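Local coordinates for protein vaginolysin (Gardnerella vaginalis, PDB 5IMY) that is a secreted toxin of the cholesterol-dependent cytolysin family that probably binds cholesterol in host membranes and forms pores that lyse cells, at residues I211-V223 with G336-A349. Residues are numbered along the deposited sequence; the frame is centred on the assembly and turned at random.
Sequences IVNFKQTYYTVSV and GANLSTSSPAVPIA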
ATOM      1  N   ILE A 211      10.133  15.003 -17.713  1.00 34.48           N
ATOM      2  CA  ILE A 211      10.666  16.245 -18.265  1.00 36.16           C
ATOM      3  C   ILE A 211      12.022  16.499 -17.628  1.00 34.03           C
ATOM      4  O   ILE A 211      12.165  16.409 -16.402  1.00 40.34           O
ATOM      5  CB  ILE A 211       9.715  17.429 -18.020  1.00 36.54           C
ATOM      6  CG1 ILE A 211       8.322  17.127 -18.586  1.00 35.42           C
ATOM      7  CG2 ILE A 211      10.282  18.708 -18.629  1.00 35.91           C
ATOM      8  CD1 ILE A 211       8.299  16.817 -20.074  1.00 38.66           C
ATOM      9  N   VAL A 212      13.014  16.817 -18.454  1.00 33.16           N
ATOM     10  CA  VAL A 212      14.391  16.971 -17.995  1.00 32.32           C
ATOM     11  C   VAL A 212      15.013  18.167 -18.700  1.00 33.42           C
ATOM     12  O   VAL A 212      14.975  18.259 -19.931  1.00 33.64           O
ATOM     13  CB  VAL A 212      15.221  15.698 -18.253  1.00 38.55           C
ATOM     14  CG1 VAL A 212      16.638  15.863 -17.719  1.00 37.25           C
ATOM     15  CG2 VAL A 212      14.547  14.489 -17.620  1.00 40.10           C
ATOM     16  N   ASN A 213      15.585  19.077 -17.918  1.00 40.20           N
ATOM     17  CA  ASN A 213      16.322  20.223 -18.438  1.00 34.57           C
ATOM     18  C   ASN A 213      17.808  19.890 -18.399  1.00 34.26           C
ATOM     19  O   ASN A 213      18.357  19.629 -17.326  1.00 35.28           O
ATOM     20  CB  ASN A 213      16.023  21.476 -17.612  1.00 39.69           C
ATOM     21  CG  ASN A 213      16.669  22.725 -18.184  1.00 39.22           C
ATOM     22  OD1 ASN A 213      16.908  22.823 -19.387  1.00 39.71           O
ATOM     23  ND2 ASN A 213      16.955  23.689 -17.316  1.00 46.19           N
ATOM     24  N   PHE A 214      18.450  19.882 -19.564  1.00 39.69           N
ATOM     25  CA  PHE A 214      19.881  19.625 -19.665  1.00 38.20           C
ATOM     26  C   PHE A 214      20.616  20.936 -19.898  1.00 33.74           C
ATOM     27  O   PHE A 214      20.270  21.693 -20.812  1.00 33.33           O
ATOM     28  CB  PHE A 214      20.193  18.649 -20.801  1.00 35.94           C
ATOM     29  CG  PHE A 214      19.823  17.231 -20.502  1.00 32.28           C
ATOM     30  CD1 PHE A 214      20.659  16.427 -19.743  1.00 38.04           C
ATOM     31  CD2 PHE A 214      18.643  16.693 -20.983  1.00 37.54           C
ATOM     32  CE1 PHE A 214      20.320  15.119 -19.467  1.00 40.46           C
ATOM     33  CE2 PHE A 214      18.300  15.386 -20.711  1.00 40.07           C
ATOM     34  CZ  PHE A 214      19.139  14.596 -19.952  1.00 34.78           C
ATOM     35  N   LYS A 215      21.626  21.199 -19.072  1.00 36.76           N
ATOM     36  CA  LYS A 215      22.469  22.380 -19.203  1.00 37.10           C
ATOM     37  C   LYS A 215      23.916  21.935 -19.340  1.00 33.77           C
ATOM     38  O   LYS A 215      24.464  21.301 -18.431  1.00 29.75           O
ATOM     39  CB  LYS A 215      22.306  23.311 -18.001  1.00 41.03           C
ATOM     40  CG  LYS A 215      21.166  24.301 -18.150  1.00 44.06           C
ATOM     41  CD  LYS A 215      20.895  25.048 -16.858  1.00 44.41           C
ATOM     42  CE  LYS A 215      19.795  26.074 -17.049  1.00 46.49           C
ATOM     43  NZ  LYS A 215      19.280  26.598 -15.755  1.00 60.88           N
ATOM     44  N   GLN A 216      24.527  22.266 -20.475  1.00 32.57           N
ATOM     45  CA  GLN A 216      25.937  21.996 -20.728  1.00 37.61           C
ATOM     46  C   GLN A 216      26.672  23.331 -20.704  1.00 35.51           C
ATOM     47  O   GLN A 216      26.495  24.162 -21.602  1.00 32.58           O
ATOM     48  CB  GLN A 216      26.123  21.281 -22.063  1.00 40.84           C
ATOM     49  CG  GLN A 216      25.187  20.097 -22.252  1.00 45.31           C
ATOM     50  CD  GLN A 216      25.571  19.227 -23.430  1.00 40.33           C
ATOM     51  OE1 GLN A 216      25.069  19.407 -24.541  1.00 47.69           O
ATOM     52  NE2 GLN A 216      26.464  18.274 -23.194  1.00 53.00           N
ATOM     53  N   THR A 217      27.484  23.542 -19.671  1.00 34.74           N
ATOM     54  CA  THR A 217      28.201  24.795 -19.480  1.00 31.17           C
ATOM     55  C   THR A 217      29.639  24.626 -19.951  1.00 35.47           C
ATOM     56  O   THR A 217      30.377  23.791 -19.419  1.00 37.67           O
ATOM     57  CB  THR A 217      28.168  25.223 -18.012  1.00 34.47           C
ATOM     58  OG1 THR A 217      26.810  25.395 -17.591  1.00 30.13           O
ATOM     59  CG2 THR A 217      28.924  26.535 -17.812  1.00 36.41           C
ATOM     60  N   TYR A 218      30.034  25.426 -20.943  1.00 39.48           N
ATOM     61  CA  TYR A 218      31.424  25.450 -21.381  1.00 38.14           C
ATOM     62  C   TYR A 218      32.269  26.355 -20.496  1.00 36.95           C
ATOM     63  O   TYR A 218      33.385  25.988 -20.111  1.00 40.22           O
ATOM     64  CB  TYR A 218      31.508  25.922 -22.831  1.00 42.24           C
ATOM     65  CG  TYR A 218      30.743  25.059 -23.805  1.00 40.92           C
ATOM     66  CD1 TYR A 218      30.871  23.676 -23.796  1.00 45.11           C
ATOM     67  CD2 TYR A 218      29.885  25.628 -24.730  1.00 42.28           C
ATOM     68  CE1 TYR A 218      30.165  22.889 -24.687  1.00 47.44           C
ATOM     69  CE2 TYR A 218      29.172  24.854 -25.620  1.00 44.98           C
ATOM     70  CZ  TYR A 218      29.316  23.484 -25.597  1.00 44.06           C
ATOM     71  OH  TYR A 218      28.607  22.716 -26.489  1.00 56.54           O
ATOM     72  N   TYR A 219      31.755  27.536 -20.168  1.00 43.64           N
ATOM     73  CA  TYR A 219      32.494  28.489 -19.356  1.00 39.58           C
ATOM     74  C   TYR A 219      31.511  29.453 -18.713  1.00 38.77           C
ATOM     75  O   TYR A 219      30.346  29.543 -19.111  1.00 38.27           O
ATOM     76  CB  TYR A 219      33.531  29.253 -20.190  1.00 35.06           C
ATOM     77  CG  TYR A 219      32.961  29.911 -21.427  1.00 37.33           C
ATOM     78  CD1 TYR A 219      32.361  31.162 -21.360  1.00 37.08           C
ATOM     79  CD2 TYR A 219      33.028  29.283 -22.663  1.00 36.02           C
ATOM     80  CE1 TYR A 219      31.841  31.766 -22.489  1.00 33.61           C
ATOM     81  CE2 TYR A 219      32.513  29.880 -23.798  1.00 39.10           C
ATOM     82  CZ  TYR A 219      31.920  31.122 -23.705  1.00 32.63           C
ATOM     83  OH  TYR A 219      31.404  31.720 -24.833  1.00 38.14           O
ATOM     84  N   THR A 220      32.003  30.176 -17.711  1.00 40.03           N
ATOM     85  CA  THR A 220      31.194  31.103 -16.936  1.00 38.14           C
ATOM     86  C   THR A 220      31.879  32.461 -16.916  1.00 40.58           C
ATOM     87  O   THR A 220      33.083  32.548 -16.658  1.00 40.00           O
ATOM     88  CB  THR A 220      30.989  30.585 -15.505  1.00 37.67           C
ATOM     89  OG1 THR A 220      30.211  29.383 -15.539  1.00 39.21           O
ATOM     90  CG2 THR A 220      30.282  31.623 -14.639  1.00 39.00           C
ATOM     91  N   VAL A 221      31.114  33.510 -17.198  1.00 38.66           N
ATOM     92  CA  VAL A 221      31.586  34.884 -17.083  1.00 38.67           C
ATOM     93  C   VAL A 221      31.107  35.420 -15.744  1.00 40.37           C
ATOM     94  O   VAL A 221      29.900  35.451 -15.475  1.00 36.69           O
ATOM     95  CB  VAL A 221      31.082  35.757 -18.243  1.00 43.76           C
ATOM     96  CG1 VAL A 221      31.567  37.195 -18.078  1.00 36.80           C
ATOM     97  CG2 VAL A 221      31.543  35.181 -19.577  1.00 37.78           C
ATOM     98  N   SER A 222      32.048  35.843 -14.906  1.00 44.00           N
ATOM     99  CA  SER A 222      31.759  36.227 -13.535  1.00 41.80           C
ATOM    100  C   SER A 222      32.159  37.675 -13.288  1.00 41.52           C
ATOM    101  O   SER A 222      32.983  38.251 -14.006  1.00 38.34           O
ATOM    102  CB  SER A 222      32.487  35.309 -12.545  1.00 47.36           C
ATOM    103  OG  SER A 222      32.434  35.836 -11.232  1.00 67.12           O
ATOM    104  N   VAL A 223      31.559  38.252 -12.254  1.00 40.47           N
ATOM    105  CA  VAL A 223      31.822  39.623 -11.837  1.00 50.48           C
ATOM    106  C   VAL A 223      32.754  39.600 -10.634  1.00 52.34           C
ATOM    107  O   VAL A 223      32.647  38.725  -9.766  1.00 57.85           O
ATOM    108  CB  VAL A 223      30.505  40.356 -11.508  1.00 47.76           C
ATOM    109  CG1 VAL A 223      30.773  41.636 -10.726  1.00 50.74           C
ATOM    110  CG2 VAL A 223      29.743  40.662 -12.790  1.00 42.99           C
ATOM    111  N   GLY A 336      27.409  18.364 -27.997  1.00 61.57           N
ATOM    112  CA  GLY A 336      27.730  19.584 -27.285  1.00 61.25           C
ATOM    113  C   GLY A 336      28.593  19.355 -26.062  1.00 57.20           C
ATOM    114  O   GLY A 336      28.606  20.177 -25.141  1.00 56.62           O
ATOM    115  N   ALA A 337      29.322  18.237 -26.037  1.00 52.02           N
ATOM    116  CA  ALA A 337      30.217  17.962 -24.921  1.00 56.91           C
ATOM    117  C   ALA A 337      31.432  18.877 -24.924  1.00 57.13           C
ATOM    118  O   ALA A 337      32.032  19.094 -23.866  1.00 55.21           O
ATOM    119  CB  ALA A 337      30.676  16.505 -24.958  1.00 63.55           C
ATOM    120  N   ASN A 338      31.800  19.423 -26.081  1.00 58.96           N
ATOM    121  CA  ASN A 338      32.993  20.242 -26.210  1.00 63.21           C
ATOM    122  C   ASN A 338      32.673  21.454 -27.069  1.00 60.71           C
ATOM    123  O   ASN A 338      31.653  21.505 -27.760  1.00 53.98           O
ATOM    124  CB  ASN A 338      34.153  19.458 -26.839  1.00 68.39           C
ATOM    125  CG  ASN A 338      33.962  17.958 -26.740  1.00 75.64           C
ATOM    126  OD1 ASN A 338      33.290  17.350 -27.573  1.00 73.95           O
ATOM    127  ND2 ASN A 338      34.557  17.351 -25.721  1.00 57.18           N
ATOM    128  N   LEU A 339      33.565  22.436 -27.015  1.00 62.59           N
ATOM    129  CA  LEU A 339      33.466  23.599 -27.883  1.00 63.39           C
ATOM    130  C   LEU A 339      34.084  23.248 -29.226  1.00 73.85           C
ATOM    131  O   LEU A 339      35.270  22.909 -29.295  1.00 77.71           O
ATOM    132  CB  LEU A 339      34.181  24.810 -27.283  1.00 68.02           C
ATOM    133  CG  LEU A 339      33.750  25.367 -25.924  1.00 60.06           C
ATOM    134  CD1 LEU A 339      34.083  24.388 -24.816  1.00 60.59           C
ATOM    135  CD2 LEU A 339      34.447  26.701 -25.682  1.00 42.77           C
ATOM    136  N   SER A 340      33.300  23.337 -30.294  1.00 82.03           N
ATOM    137  CA  SER A 340      33.877  23.338 -31.633  1.00 98.20           C
ATOM    138  C   SER A 340      34.516  24.689 -31.952  1.00103.73           C
ATOM    139  O   SER A 340      34.456  25.157 -33.092  1.00110.42           O
ATOM    140  CB  SER A 340      32.805  22.966 -32.659  1.00 92.84           C
ATOM    141  OG  SER A 340      31.510  23.321 -32.208  1.00 91.27           O
ATOM    142  N   THR A 341      35.122  25.325 -30.938  1.00103.14           N
ATOM    143  CA  THR A 341      35.625  26.698 -30.947  1.00105.14           C
ATOM    144  C   THR A 341      35.134  27.532 -32.127  1.00101.45           C
ATOM    145  O   THR A 341      35.865  28.375 -32.659  1.00 95.81           O
ATOM    146  CB  THR A 341      37.158  26.701 -30.906  1.00 99.95           C
ATOM    147  OG1 THR A 341      37.678  27.351 -32.072  1.00102.70           O
ATOM    148  CG2 THR A 341      37.710  25.274 -30.817  1.00100.45           C
ATOM    149  N   SER A 342      33.885  27.306 -32.522  1.00 96.76           N
ATOM    150  CA  SER A 342      33.227  28.035 -33.600  1.00 97.16           C
ATOM    151  C   SER A 342      31.748  28.242 -33.338  1.00 94.32           C
ATOM    152  O   SER A 342      31.142  29.116 -33.966  1.00 97.92           O
ATOM    153  CB  SER A 342      33.388  27.293 -34.933  1.00 97.74           C
ATOM    154  OG  SER A 342      32.772  26.016 -34.884  1.00 92.77           O
ATOM    155  N   SER A 343      31.150  27.473 -32.437  1.00 91.34           N
ATOM    156  CA  SER A 343      29.772  27.583 -32.005  1.00 86.32           C
ATOM    157  C   SER A 343      29.649  28.630 -30.915  1.00 84.46           C
ATOM    158  O   SER A 343      30.630  28.983 -30.261  1.00 83.78           O
ATOM    159  CB  SER A 343      29.282  26.238 -31.485  1.00 85.81           C
ATOM    160  OG  SER A 343      28.133  26.383 -30.670  1.00 78.71           O
ATOM    161  N   PRO A 344      28.446  29.157 -30.688  1.00 86.58           N
ATOM    162  CA  PRO A 344      28.328  30.154 -29.618  1.00 86.67           C
ATOM    163  C   PRO A 344      28.571  29.516 -28.243  1.00 80.39           C
ATOM    164  O   PRO A 344      28.558  28.285 -28.228  1.00 77.17           O
ATOM    165  CB  PRO A 344      26.895  30.651 -29.776  1.00 88.38           C
ATOM    166  CG  PRO A 344      26.172  29.518 -30.498  1.00 94.29           C
ATOM    167  CD  PRO A 344      27.197  29.028 -31.458  1.00 87.34           C
ATOM    168  N   ALA A 345      28.756  30.233 -27.123  1.00 73.93           N
ATOM    169  CA  ALA A 345      28.558  31.685 -26.887  1.00 63.64           C
ATOM    170  C   ALA A 345      27.083  32.053 -26.781  1.00 63.27           C
ATOM    171  O   ALA A 345      26.691  33.176 -27.105  1.00 60.40           O
ATOM    172  CB  ALA A 345      29.244  32.562 -27.956  1.00 59.71           C
ATOM    173  N   VAL A 346      26.271  31.114 -26.317  1.00 56.89           N
ATOM    174  CA  VAL A 346      24.888  31.380 -25.928  1.00 50.25           C
ATOM    175  C   VAL A 346      24.832  31.364 -24.404  1.00 46.00           C
ATOM    176  O   VAL A 346      25.208  30.355 -23.792  1.00 37.35           O
ATOM    177  CB  VAL A 346      23.905  30.351 -26.515  1.00 49.46           C
ATOM    178  CG1 VAL A 346      22.506  30.572 -25.948  1.00 53.90           C
ATOM    179  CG2 VAL A 346      23.849  30.440 -28.020  1.00 65.47           C
ATOM    180  N   PRO A 347      24.384  32.436 -23.750  1.00 45.97           N
ATOM    181  CA  PRO A 347      24.092  32.336 -22.317  1.00 41.27           C
ATOM    182  C   PRO A 347      22.900  31.422 -22.079  1.00 37.29           C
ATOM    183  O   PRO A 347      21.897  31.484 -22.794  1.00 31.64           O
ATOM    184  CB  PRO A 347      23.791  33.783 -21.909  1.00 41.83           C
ATOM    185  CG  PRO A 347      23.387  34.461 -23.172  1.00 44.06           C
ATOM    186  CD  PRO A 347      24.172  33.801 -24.263  1.00 46.01           C
ATOM    187  N   ILE A 348      23.022  30.563 -21.067  1.00 34.63           N
ATOM    188  CA  ILE A 348      21.996  29.565 -20.784  1.00 41.38           C
ATOM    189  C   ILE A 348      21.443  29.763 -19.380  1.00 37.38           C
ATOM    190  O   ILE A 348      20.291  29.411 -19.102  1.00 44.75           O
ATOM    191  CB  ILE A 348      22.545  28.136 -20.957  1.00 41.86           C
ATOM    192  CG1 ILE A 348      23.836  27.956 -20.152  1.00 38.17           C
ATOM    193  CG2 ILE A 348      22.777  27.836 -22.433  1.00 37.41           C
ATOM    194  CD1 ILE A 348      24.358  26.529 -20.135  1.00 37.89           C
ATOM    195  N   ALA A 349      22.251  30.328 -18.485  1.00 41.13           N
ATOM    196  CA  ALA A 349      21.828  30.515 -17.107  1.00 39.08           C
ATOM    197  C   ALA A 349      22.532  31.730 -16.521  1.00 32.51           C
ATOM    198  O   ALA A 349      23.594  32.146 -16.992  1.00 35.72           O
ATOM    199  CB  ALA A 349      22.121  29.274 -16.256  1.00 38.38           C
TER
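Tyr218 and Leu339 join the bent antiparallel sheet of the cholesterol-dependent cytolysin fold to the loop that follows helix 326-335. The chain turns a corner at Tyr218, where a classic beta bulge sets Tyr218 and Tyr219 both opposite Tyr261; the Tyr218 side chain starts out toward the loop, while Tyr219 comes near it only at its ring end. Leu339 packs over one face of the Tyr218 ring in a CH-pi contact, its CG 4.1 Å from the ring centroid, while Leu339 CD1 comes to 3.4 Å from Tyr218 CD1. Its other methyl, CD2, reaches the edge of the Tyr219 ring, 4.2 Å from Tyr219 CE2, and the one leucine thus touches both tyrosines. With CG beside the backbone N (chi1 -59°), the Tyr218 ring extends to Gly336, and its hydroxyl donates a 2.9 Å hydrogen bond from OH to Gly336 O. The donor sits above the carbonyl plane, at a C=O...O angle of 104°. Alongside, the Gln216 amide lies against the same glycine and is held by weak bonds to Arg263 and Ile333. At the buried end Ile348, with Ala349 part of a second bulge opposite Ala260, places CD1 3.5 Å from Gln216 O. Lys215 runs extended past Ile348 O to Ala349 CB, and its NZ is hydrogen-bonded to Asn78. The solvent side is loose: residues 340-344 are exposed and poorly ordered, and past them Ala345, which follows a cis peptide bond, comes back to the corner. There Tyr219 OH, buried without a polar partner in the model, stops 3.5 Å from Ala345 CA.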